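Local coordinates for protein yeast glycogen phosphorylase (Saccharomyces cerevisiae, PDB 1YGP) that belongs to the carbohydrate phosphorylases of the GT-B clan and carries a covalently bound pyridoxal-5'-phosphate, at residues 602-607 against 727-732. Numbering follows the deposited sequence.
Sequences FDMQVK and MKFVMN. With PLP (pyridoxal-5'-phosphate), chain E.
The amide nitrogen ND2 of N732 donates to K728 O, 2.9 Å away and nearly straight at 168°, while also bonding to W521 O; OD1 of the same amide takes a bond from N526 ND2. Asparagine suits this place because its flat amide can donate and accept at once, and the bonds at ND2 and OD1 together hold its rotation. The carbonyl it holds belongs to the lysine joined to pyridoxal-5'-phosphate: K728 NZ is bonded covalently to PLP C4A, 1.4 Å away, and the chain extended beyond CG carries that nitrogen well clear of the helix backbone. Just past the end of the facing strand, K607 brings CB to 3.8 Å from PLP O3P.

Beside this linkage the two segments meet through apolar side chains alone. F729 is long enough to span the gap, the CA atoms of M604 and F729 being 10.1 Å apart, and sends its far rim to the strand. Branched V606 presents a methyl, CG2, to the ring edge, in plane and 4.0 Å from F729 CZ, whereas unbranched, apolar M604 lets CG approach CE1 obliquely while its side chain also meets L578 of helix 562-584. Alternation turns M604 and V606 to the helix and Q605 away from it, where OE1 accepts a hydrogen bond from N618 ND2.

Strand 601-606 lies within the six-stranded parallel sheet, between strands 649-654 and 710-713; helix 724-730 packs against it through F729, which also touches S711.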
loop_
_atom_site.group_PDB
_atom_site.type_symbol
_atom_site.label_atom_id
_atom_site.label_comp_id
_atom_site.label_asym_id
_atom_site.label_seq_id
_atom_site.Cartn_x
_atom_site.Cartn_y
_atom_site.Cartn_z
ATOM N N PHE A 602 -7.715 -28.311 -31.381
ATOM C CA PHE A 602 -7.873 -27.633 -30.123
ATOM C C PHE A 602 -9.271 -27.022 -30.119
ATOM O O PHE A 602 -9.639 -26.168 -30.938
ATOM C CB PHE A 602 -6.755 -26.609 -30.027
ATOM C CG PHE A 602 -5.432 -27.200 -29.519
ATOM C CD1 PHE A 602 -4.964 -28.452 -29.937
ATOM C CD2 PHE A 602 -4.655 -26.460 -28.621
ATOM C CE1 PHE A 602 -3.745 -28.941 -29.460
ATOM C CE2 PHE A 602 -3.441 -26.961 -28.156
ATOM C CZ PHE A 602 -2.986 -28.197 -28.574
ATOM N N ASP A 603 -10.084 -27.516 -29.211
ATOM C CA ASP A 603 -11.466 -27.131 -29.117
ATOM C C ASP A 603 -11.671 -26.474 -27.753
ATOM O O ASP A 603 -11.685 -27.211 -26.748
ATOM C CB ASP A 603 -12.250 -28.422 -29.300
ATOM C CG ASP A 603 -13.765 -28.398 -29.204
ATOM O OD1 ASP A 603 -14.373 -27.323 -29.125
ATOM O OD2 ASP A 603 -14.332 -29.491 -29.202
ATOM N N MET A 604 -11.842 -25.132 -27.657
ATOM C CA MET A 604 -12.016 -24.495 -26.364
ATOM C C MET A 604 -13.345 -23.855 -26.039
ATOM O O MET A 604 -14.024 -23.332 -26.925
ATOM C CB MET A 604 -10.957 -23.403 -26.104
ATOM C CG MET A 604 -10.283 -22.619 -27.197
ATOM S SD MET A 604 -8.882 -23.514 -27.942
ATOM C CE MET A 604 -7.457 -22.758 -27.240
ATOM N N GLN A 605 -13.741 -23.873 -24.760
ATOM C CA GLN A 605 -14.902 -23.130 -24.247
ATOM C C GLN A 605 -14.431 -22.448 -22.960
ATOM O O GLN A 605 -14.431 -23.013 -21.863
ATOM C CB GLN A 605 -16.095 -24.059 -23.922
ATOM C CG GLN A 605 -17.393 -23.338 -23.596
ATOM C CD GLN A 605 -18.566 -24.263 -23.293
ATOM O OE1 GLN A 605 -18.416 -25.445 -22.991
ATOM N NE2 GLN A 605 -19.799 -23.785 -23.304
ATOM N N VAL A 606 -13.927 -21.227 -23.106
ATOM C CA VAL A 606 -13.463 -20.445 -21.980
ATOM C C VAL A 606 -14.417 -19.269 -21.736
ATOM O O VAL A 606 -14.506 -18.313 -22.526
ATOM C CB VAL A 606 -12.002 -19.909 -22.204
ATOM C CG1 VAL A 606 -11.054 -21.094 -22.180
ATOM C CG2 VAL A 606 -11.802 -19.225 -23.549
ATOM N N LYS A 607 -15.212 -19.371 -20.666
ATOM C CA LYS A 607 -16.099 -18.308 -20.220
ATOM C C LYS A 607 -16.703 -18.682 -18.887
ATOM O O LYS A 607 -16.396 -19.738 -18.334
ATOM C CB LYS A 607 -17.238 -18.050 -21.195
ATOM C CG LYS A 607 -18.145 -19.198 -21.587
ATOM C CD LYS A 607 -18.836 -18.804 -22.889
ATOM C CE LYS A 607 -17.825 -18.640 -24.013
ATOM N NZ LYS A 607 -18.420 -17.914 -25.115
ATOM N N MET A 727 -15.859 -12.762 -31.052
ATOM C CA MET A 727 -15.233 -11.876 -32.024
ATOM C C MET A 727 -13.721 -11.998 -31.942
ATOM O O MET A 727 -13.050 -12.024 -32.984
ATOM C CB MET A 727 -15.675 -10.443 -31.755
ATOM C CG MET A 727 -17.198 -10.301 -31.831
ATOM S SD MET A 727 -17.757 -8.660 -31.308
ATOM C CE MET A 727 -19.351 -8.902 -30.596
ATOM N N LYS A 728 -13.198 -12.170 -30.712
ATOM C CA LYS A 728 -11.769 -12.373 -30.456
ATOM C C LYS A 728 -11.283 -13.656 -31.089
ATOM O O LYS A 728 -10.147 -13.698 -31.554
ATOM C CB LYS A 728 -11.445 -12.453 -28.954
ATOM C CG LYS A 728 -11.702 -11.171 -28.185
ATOM C CD LYS A 728 -11.621 -11.445 -26.710
ATOM C CE LYS A 728 -12.255 -10.289 -25.973
ATOM N NZ LYS A 728 -12.117 -10.620 -24.564
ATOM N N PHE A 729 -12.114 -14.703 -31.113
ATOM C CA PHE A 729 -11.759 -15.947 -31.763
ATOM C C PHE A 729 -11.794 -15.754 -33.264
ATOM O O PHE A 729 -10.853 -16.160 -33.963
ATOM C CB PHE A 729 -12.715 -17.044 -31.403
ATOM C CG PHE A 729 -12.453 -17.610 -30.025
ATOM C CD1 PHE A 729 -11.336 -18.420 -29.803
ATOM C CD2 PHE A 729 -13.309 -17.318 -28.971
ATOM C CE1 PHE A 729 -11.075 -18.929 -28.537
ATOM C CE2 PHE A 729 -13.038 -17.830 -27.701
ATOM C CZ PHE A 729 -11.926 -18.631 -27.483
ATOM N N VAL A 730 -12.815 -15.076 -33.792
ATOM C CA VAL A 730 -12.903 -14.885 -35.227
ATOM C C VAL A 730 -11.704 -14.097 -35.731
ATOM O O VAL A 730 -11.022 -14.603 -36.633
ATOM C CB VAL A 730 -14.233 -14.187 -35.554
ATOM C CG1 VAL A 730 -14.292 -13.737 -37.000
ATOM C CG2 VAL A 730 -15.354 -15.195 -35.333
ATOM N N MET A 731 -11.330 -12.963 -35.107
ATOM C CA MET A 731 -10.160 -12.143 -35.496
ATOM C C MET A 731 -8.813 -12.882 -35.560
ATOM O O MET A 731 -7.795 -12.391 -36.050
ATOM C CB MET A 731 -10.046 -10.974 -34.505
ATOM C CG MET A 731 -9.039 -9.851 -34.795
ATOM S SD MET A 731 -9.435 -8.375 -33.816
ATOM C CE MET A 731 -10.914 -7.859 -34.649
ATOM N N ASN A 732 -8.811 -14.102 -35.038
ATOM C CA ASN A 732 -7.619 -14.889 -34.978
ATOM C C ASN A 732 -7.745 -16.177 -35.779
ATOM O O ASN A 732 -6.952 -17.103 -35.592
ATOM C CB ASN A 732 -7.327 -15.133 -33.484
ATOM C CG ASN A 732 -6.635 -13.952 -32.793
ATOM O OD1 ASN A 732 -5.418 -13.783 -32.871
ATOM N ND2 ASN A 732 -7.325 -13.093 -32.066
HETATM N N1 PLP E . -13.115 -12.346 -19.829
HETATM C C2 PLP E . -11.927 -12.233 -20.491
HETATM C C2A PLP E . -10.659 -12.563 -19.747
HETATM C C3 PLP E . -11.898 -11.800 -21.808
HETATM O O3 PLP E . -10.699 -11.619 -22.450
HETATM C C4 PLP E . -13.080 -11.497 -22.466
HETATM C C4A PLP E . -13.117 -11.392 -23.859
HETATM C C5 PLP E . -14.275 -11.606 -21.772
HETATM C C6 PLP E . -14.280 -12.031 -20.464
HETATM C C5A PLP E . -15.632 -11.372 -22.483
HETATM O O4P PLP E . -16.069 -12.606 -23.075
HETATM P P PLP E . -17.547 -13.156 -22.970
HETATM O O1P PLP E . -18.425 -11.977 -22.808
HETATM O O2P PLP E . -17.780 -13.733 -24.454
HETATM O O3P PLP E . -17.549 -14.322 -22.048
#